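Local coordinates for LSM2-LSM8 complex subunit lsm8 (Schizosaccharomyces pombe, PDB 6PPN), which forms part of the nuclear LSM2-LSM8 ring, which binds U6 snRNA ending in a cyclic 2',3' phosphate and promotes spliceosome assembly, at residues 19-24 against 39-44; 8-13 against 71-76. One frame throughout, in Å; residues are numbered along the deposited sequence.

Contact 1 of 2, residues 19-24 against 39-44; sequences RVVLGS and SFERII
Leu22 and Phe40 pair across the second and third strands of the Sm fold, a strongly bent antiparallel sheet whose first three strands make up the Sm1 motif. They form a hydrogen-bonded pair, Leu22 N to Phe40 O and Phe40 N to Leu22 O both at 2.9 Å. One step along, Val21 and Glu41 are a non-hydrogen-bonded pair. The ladder continues with Arg42 N donating to Val20 O at 2.9 Å, but Val20 N stands 4.2 Å from Arg42 O. A water wedges there, accepting a hydrogen bond from Val20 N and lying close to both Arg42 O and Glu41 OE1.

On the face carrying Leu22, Phe40 and Arg42, the Phe40 ring is folded back over its partner because CG sits between the backbone N and carbonyl carbon (chi1 58°). Leu22 CB lies over the ring face, offset toward the rim, in a CH-pi contact 4.2 Å from the centroid. The leucine methyls turn to Arg42: CD1 meets the aliphatic CD, while CD2 lies over the guanidinium face, 3.3 Å from NH1. Arg42 NE comes to the ring edge of Phe40, and its guanidinium also makes a cation-pi contact with Trp81.

On the other face, Glu41 extends so that OE1 reaches Arg19 CG at 3.0 Å. That oxygen lies well out of the guanidinium plane, 4.4 Å from Arg19 NE, and no N-H points at it. A second water accepts from NE and donates weakly to Glu41 OE2, whereas Arg19 NH1 makes its salt bridge to an acidic side chain of a neighbouring subunit.

Strand 20-28 is flanked beyond this ladder by strand 10-15, and strand 39-43 by strand 51-56, where Ser39 OG bonds to Gly56 O.

Contact 2 of 2, residues 8-13 against 71-76; sequences EQRVQV and VNEELD
Arg10 and Val71 meet where the first strand of the Sm fold, 10-15, passes the end of the last, 65-71, just before the short helix 73-78. The backbone link is Val71 N to Arg10 O at 3.2 Å; the donor stands 39° out of the carbonyl plane, so the bond comes from above it.

Followed outward, Arg10 CB meets Val71 CG2 at 4.0 Å and Glu73 OE1 at 3.5 Å, and CG is again 3.5 Å from that same oxygen. The carboxylate thus rests against the aliphatic root of the arginine, the two side chains crossing at about a right angle. Successive bends at chi2 and chi3 (-56° and -75°) then swing the guanidinium away from the helix, leaving NE 5.9 Å from Glu73 OE1, beyond a salt bridge, although the opposite charges may still attract weakly. At the tip the nitrogens find partners on and next to the neighbouring strands: NH1 bonds to Ser24 OG on strand 20-28 and NH2 to Asp38 O, just before strand 39-43. The guanidinium packs there beside Phe40.

Val71 fills the angle between strand and helix with its two methyls. CG1 presses on the strand backbone, 3.3 Å from Arg10 O, and lies 4.2 Å from Gln12 CB. Beyond that methylene the Gln12 chain is extended, with CG anti to the backbone N, and carries NE2 to a backbone hydrogen bond on a neighbouring subunit; the Asn72 backbone also bonds to a neighbouring subunit, so the contact lies beside a subunit interface of the ring.

Asn72 is the N-cap of the helix, whose first turn closes with Asp76 N on Asn72 O. The cap itself is weak but straight, Leu75 N to Asn72 OD1 at 3.5 Å.

From the N terminus the chain passes through 8-13, on the first strand, then turns into 19-24 on the second. It leaves the second strand, runs through strand 34-36 and comes back at 39-44, where contact 1 closes a loop of 14 residues. The rest of the sheet follows before the chain reaches 71-76, and contact 2 closes a loop of 57 residues, within which contact 1 is nested. The two meet through neighbouring strands: Val13 N lies 2.8 Å from Val21 O and Val11 N 2.8 Å from Gly23 O, both probable hydrogen bonds. Together they join the third, second and first strands to helix 73-78.

Contact 1 of 2, residues 19-24 against 39-44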
loop_
_atom_site.group_PDB
_atom_site.type_symbol
_atom_site.label_atom_id
_atom_site.label_comp_id
_atom_site.label_asym_id
_atom_site.label_seq_id
_atom_site.Cartn_x
_atom_site.Cartn_y
_atom_site.Cartn_z
ATOM N N ARG H 19 -13.958 -6.912 -1.247
ATOM C CA ARG H 19 -14.719 -7.924 -1.956
ATOM C C ARG H 19 -14.537 -9.269 -1.268
ATOM O O ARG H 19 -13.573 -9.492 -0.545
ATOM C CB ARG H 19 -14.282 -8.030 -3.426
ATOM C CG ARG H 19 -14.874 -6.973 -4.317
ATOM C CD ARG H 19 -13.857 -6.195 -5.103
ATOM N NE ARG H 19 -13.458 -6.776 -6.384
ATOM C CZ ARG H 19 -13.386 -6.080 -7.520
ATOM N NH1 ARG H 19 -12.999 -6.668 -8.640
ATOM N NH2 ARG H 19 -13.720 -4.794 -7.544
ATOM N N VAL H 20 -15.504 -10.158 -1.478
ATOM C CA VAL H 20 -15.533 -11.472 -0.849
ATOM C C VAL H 20 -15.520 -12.485 -1.982
ATOM O O VAL H 20 -16.452 -12.508 -2.790
ATOM C CB VAL H 20 -16.789 -11.646 0.022
ATOM C CG1 VAL H 20 -16.840 -13.059 0.620
ATOM C CG2 VAL H 20 -16.800 -10.603 1.139
ATOM N N VAL H 21 -14.467 -13.298 -2.089
ATOM C CA VAL H 21 -14.466 -14.301 -3.152
ATOM C C VAL H 21 -14.108 -15.662 -2.582
ATOM O O VAL H 21 -13.155 -15.798 -1.818
ATOM C CB VAL H 21 -13.534 -13.937 -4.341
ATOM C CG1 VAL H 21 -13.640 -12.449 -4.693
ATOM C CG2 VAL H 21 -12.140 -14.314 -4.101
ATOM N N LEU H 22 -14.889 -16.664 -2.949
ATOM C CA LEU H 22 -14.738 -18.012 -2.436
ATOM C C LEU H 22 -14.191 -18.896 -3.534
ATOM O O LEU H 22 -14.555 -18.729 -4.708
ATOM C CB LEU H 22 -16.078 -18.577 -1.965
ATOM C CG LEU H 22 -16.604 -17.995 -0.652
ATOM C CD1 LEU H 22 -17.363 -16.692 -0.913
ATOM C CD2 LEU H 22 -17.485 -19.036 0.059
ATOM N N GLY H 23 -13.352 -19.854 -3.165
ATOM C CA GLY H 23 -12.925 -20.828 -4.164
ATOM C C GLY H 23 -11.960 -21.824 -3.560
ATOM O O GLY H 23 -11.636 -21.761 -2.377
ATOM N N SER H 24 -11.528 -22.776 -4.390
ATOM C CA SER H 24 -10.573 -23.781 -3.940
ATOM C C SER H 24 -9.144 -23.261 -4.013
ATOM O O SER H 24 -8.706 -22.756 -5.054
ATOM C CB SER H 24 -10.730 -25.039 -4.769
ATOM O OG SER H 24 -12.077 -25.450 -4.688
ATOM N N SER H 39 -14.050 -20.419 -8.482
ATOM C CA SER H 39 -14.310 -19.338 -7.551
ATOM C C SER H 39 -15.535 -18.524 -7.960
ATOM O O SER H 39 -16.015 -18.565 -9.100
ATOM C CB SER H 39 -13.116 -18.405 -7.469
ATOM O OG SER H 39 -12.972 -17.796 -8.725
ATOM N N PHE H 40 -16.057 -17.784 -6.995
ATOM C CA PHE H 40 -17.158 -16.872 -7.278
ATOM C C PHE H 40 -17.088 -15.746 -6.263
ATOM O O PHE H 40 -16.465 -15.879 -5.208
ATOM C CB PHE H 40 -18.511 -17.601 -7.273
ATOM C CG PHE H 40 -18.816 -18.297 -5.984
ATOM C CD1 PHE H 40 -18.453 -19.619 -5.798
ATOM C CD2 PHE H 40 -19.465 -17.629 -4.953
ATOM C CE1 PHE H 40 -18.728 -20.268 -4.605
ATOM C CE2 PHE H 40 -19.748 -18.275 -3.757
ATOM C CZ PHE H 40 -19.383 -19.598 -3.586
ATOM N N GLU H 41 -17.663 -14.602 -6.608
ATOM C CA GLU H 41 -17.715 -13.485 -5.677
ATOM C C GLU H 41 -19.081 -13.475 -5.028
ATOM O O GLU H 41 -20.069 -13.791 -5.682
ATOM C CB GLU H 41 -17.476 -12.145 -6.368
ATOM C CG GLU H 41 -17.726 -10.979 -5.438
ATOM C CD GLU H 41 -17.260 -9.640 -5.981
ATOM O OE1 GLU H 41 -17.218 -8.677 -5.187
ATOM O OE2 GLU H 41 -16.919 -9.553 -7.179
ATOM N N ARG H 42 -19.138 -13.103 -3.754
ATOM C CA ARG H 42 -20.402 -12.899 -3.054
ATOM C C ARG H 42 -20.541 -11.422 -2.743
ATOM O O ARG H 42 -19.614 -10.811 -2.195
ATOM C CB ARG H 42 -20.465 -13.685 -1.741
ATOM C CG ARG H 42 -21.132 -15.016 -1.813
ATOM C CD ARG H 42 -20.944 -15.777 -0.489
ATOM N NE ARG H 42 -21.525 -17.117 -0.598
ATOM C CZ ARG H 42 -21.261 -18.126 0.224
ATOM N NH1 ARG H 42 -20.421 -17.959 1.229
ATOM N NH2 ARG H 42 -21.840 -19.308 0.034
ATOM N N ILE H 43 -21.667 -10.847 -3.121
ATOM C CA ILE H 43 -21.981 -9.467 -2.786
ATOM C C ILE H 43 -23.163 -9.508 -1.830
ATOM O O ILE H 43 -24.315 -9.687 -2.243
ATOM C CB ILE H 43 -22.271 -8.618 -4.023
ATOM C CG1 ILE H 43 -21.077 -8.687 -4.986
ATOM C CG2 ILE H 43 -22.549 -7.193 -3.606
ATOM C CD1 ILE H 43 -21.281 -7.929 -6.270
ATOM N N ILE H 44 -22.852 -9.435 -0.548
ATOM C CA ILE H 44 -23.815 -9.226 0.525
ATOM C C ILE H 44 -23.978 -7.728 0.718
ATOM O O ILE H 44 -22.997 -6.981 0.719
ATOM C CB ILE H 44 -23.332 -9.904 1.822
ATOM C CG1 ILE H 44 -23.435 -11.414 1.697
ATOM C CG2 ILE H 44 -24.037 -9.340 3.074
ATOM C CD1 ILE H 44 -22.671 -12.128 2.779
HETATM O O HOH W 1 -13.657 -9.341 -7.675
HETATM O O HOH W 2 -17.716 -9.275 -2.639
#

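Contact 2 of 2, residues 8-13 against 71-76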
loop_
_atom_site.group_PDB
_atom_site.type_symbol
_atom_site.label_atom_id
_atom_site.label_comp_id
_atom_site.label_asym_id
_atom_site.label_seq_id
_atom_site.Cartn_x
_atom_site.Cartn_y
_atom_site.Cartn_z
ATOM N N GLU H 8 -6.115 -26.938 -1.314
ATOM C CA GLU H 8 -7.092 -27.832 -1.929
ATOM C C GLU H 8 -8.426 -27.828 -1.199
ATOM O O GLU H 8 -9.194 -28.788 -1.304
ATOM C CB GLU H 8 -6.579 -29.279 -2.033
ATOM C CG GLU H 8 -5.213 -29.431 -2.655
ATOM C CD GLU H 8 -5.135 -28.916 -4.088
ATOM O OE1 GLU H 8 -6.175 -28.882 -4.796
ATOM O OE2 GLU H 8 -4.017 -28.513 -4.493
ATOM N N GLN H 9 -8.711 -26.791 -0.420
ATOM C CA GLN H 9 -9.988 -26.697 0.267
ATOM C C GLN H 9 -10.676 -25.391 -0.102
ATOM O O GLN H 9 -10.042 -24.455 -0.606
ATOM C CB GLN H 9 -9.807 -26.793 1.785
ATOM C CG GLN H 9 -9.114 -28.076 2.219
ATOM C CD GLN H 9 -8.446 -27.927 3.570
ATOM O OE1 GLN H 9 -9.098 -28.027 4.619
ATOM N NE2 GLN H 9 -7.142 -27.633 3.551
ATOM N N ARG H 10 -11.992 -25.349 0.143
ATOM C CA ARG H 10 -12.770 -24.136 -0.078
ATOM C C ARG H 10 -12.330 -23.069 0.903
ATOM O O ARG H 10 -12.158 -23.329 2.094
ATOM C CB ARG H 10 -14.264 -24.380 0.072
ATOM C CG ARG H 10 -14.830 -25.320 -0.967
ATOM C CD ARG H 10 -14.565 -24.862 -2.416
ATOM N NE ARG H 10 -15.397 -23.740 -2.865
ATOM C CZ ARG H 10 -15.454 -23.302 -4.130
ATOM N NH1 ARG H 10 -14.741 -23.890 -5.083
ATOM N NH2 ARG H 10 -16.234 -22.273 -4.453
ATOM N N VAL H 11 -12.121 -21.876 0.388
ATOM C CA VAL H 11 -11.488 -20.792 1.106
ATOM C C VAL H 11 -12.252 -19.524 0.750
ATOM O O VAL H 11 -12.863 -19.436 -0.316
ATOM C CB VAL H 11 -10.011 -20.771 0.678
ATOM C CG1 VAL H 11 -9.570 -19.417 0.241
ATOM C CG2 VAL H 11 -9.133 -21.420 1.750
ATOM N N GLN H 12 -12.248 -18.541 1.646
ATOM C CA GLN H 12 -12.978 -17.299 1.423
ATOM C C GLN H 12 -12.015 -16.140 1.620
ATOM O O GLN H 12 -11.533 -15.915 2.725
ATOM C CB GLN H 12 -14.178 -17.151 2.363
ATOM C CG GLN H 12 -14.756 -15.720 2.347
ATOM C CD GLN H 12 -16.047 -15.571 3.137
ATOM O OE1 GLN H 12 -17.100 -16.063 2.726
ATOM N NE2 GLN H 12 -15.971 -14.888 4.278
ATOM N N VAL H 13 -11.765 -15.383 0.561
ATOM C CA VAL H 13 -10.769 -14.323 0.571
ATOM C C VAL H 13 -11.489 -13.002 0.712
ATOM O O VAL H 13 -12.460 -12.740 -0.012
ATOM C CB VAL H 13 -9.936 -14.318 -0.723
ATOM C CG1 VAL H 13 -8.960 -13.139 -0.678
ATOM C CG2 VAL H 13 -9.176 -15.645 -0.904
ATOM N N VAL H 71 -13.455 -22.122 4.804
ATOM C CA VAL H 71 -14.901 -22.202 4.971
ATOM C C VAL H 71 -15.232 -23.574 5.543
ATOM O O VAL H 71 -14.806 -24.617 5.024
ATOM C CB VAL H 71 -15.664 -21.897 3.666
ATOM C CG1 VAL H 71 -14.752 -21.292 2.615
ATOM C CG2 VAL H 71 -16.389 -23.076 3.139
ATOM N N ASN H 72 -15.938 -23.565 6.663
ATOM C CA ASN H 72 -16.300 -24.787 7.344
ATOM C C ASN H 72 -17.549 -25.311 6.678
ATOM O O ASN H 72 -18.596 -24.656 6.734
ATOM C CB ASN H 72 -16.535 -24.499 8.819
ATOM C CG ASN H 72 -16.588 -25.744 9.644
ATOM O OD1 ASN H 72 -17.644 -26.343 9.844
ATOM N ND2 ASN H 72 -15.427 -26.161 10.120
ATOM N N GLU H 73 -17.445 -26.483 6.046
ATOM C CA GLU H 73 -18.527 -26.920 5.174
ATOM C C GLU H 73 -19.829 -27.085 5.944
ATOM O O GLU H 73 -20.896 -26.718 5.441
ATOM C CB GLU H 73 -18.155 -28.212 4.440
ATOM C CG GLU H 73 -16.790 -28.221 3.688
ATOM C CD GLU H 73 -16.539 -27.056 2.688
ATOM O OE1 GLU H 73 -15.465 -27.069 2.034
ATOM O OE2 GLU H 73 -17.393 -26.155 2.512
ATOM N N GLU H 74 -19.769 -27.595 7.178
ATOM C CA GLU H 74 -21.008 -27.805 7.928
ATOM C C GLU H 74 -21.667 -26.481 8.291
ATOM O O GLU H 74 -22.856 -26.260 8.005
ATOM C CB GLU H 74 -20.724 -28.630 9.187
ATOM N N LEU H 75 -20.898 -25.574 8.894
ATOM C CA LEU H 75 -21.420 -24.249 9.209
ATOM C C LEU H 75 -22.048 -23.595 7.986
ATOM O O LEU H 75 -23.136 -23.014 8.071
ATOM C CB LEU H 75 -20.321 -23.365 9.800
ATOM C CG LEU H 75 -19.766 -23.548 11.224
ATOM C CD1 LEU H 75 -19.722 -24.978 11.728
ATOM C CD2 LEU H 75 -18.395 -22.919 11.300
ATOM N N ASP H 76 -21.388 -23.711 6.829
ATOM C CA ASP H 76 -21.904 -23.075 5.624
ATOM C C ASP H 76 -23.158 -23.764 5.115
ATOM O O ASP H 76 -24.037 -23.108 4.544
ATOM C CB ASP H 76 -20.835 -23.093 4.538
ATOM C CG ASP H 76 -21.147 -22.158 3.391
ATOM O OD1 ASP H 76 -20.845 -20.938 3.483
ATOM O OD2 ASP H 76 -21.705 -22.651 2.390
#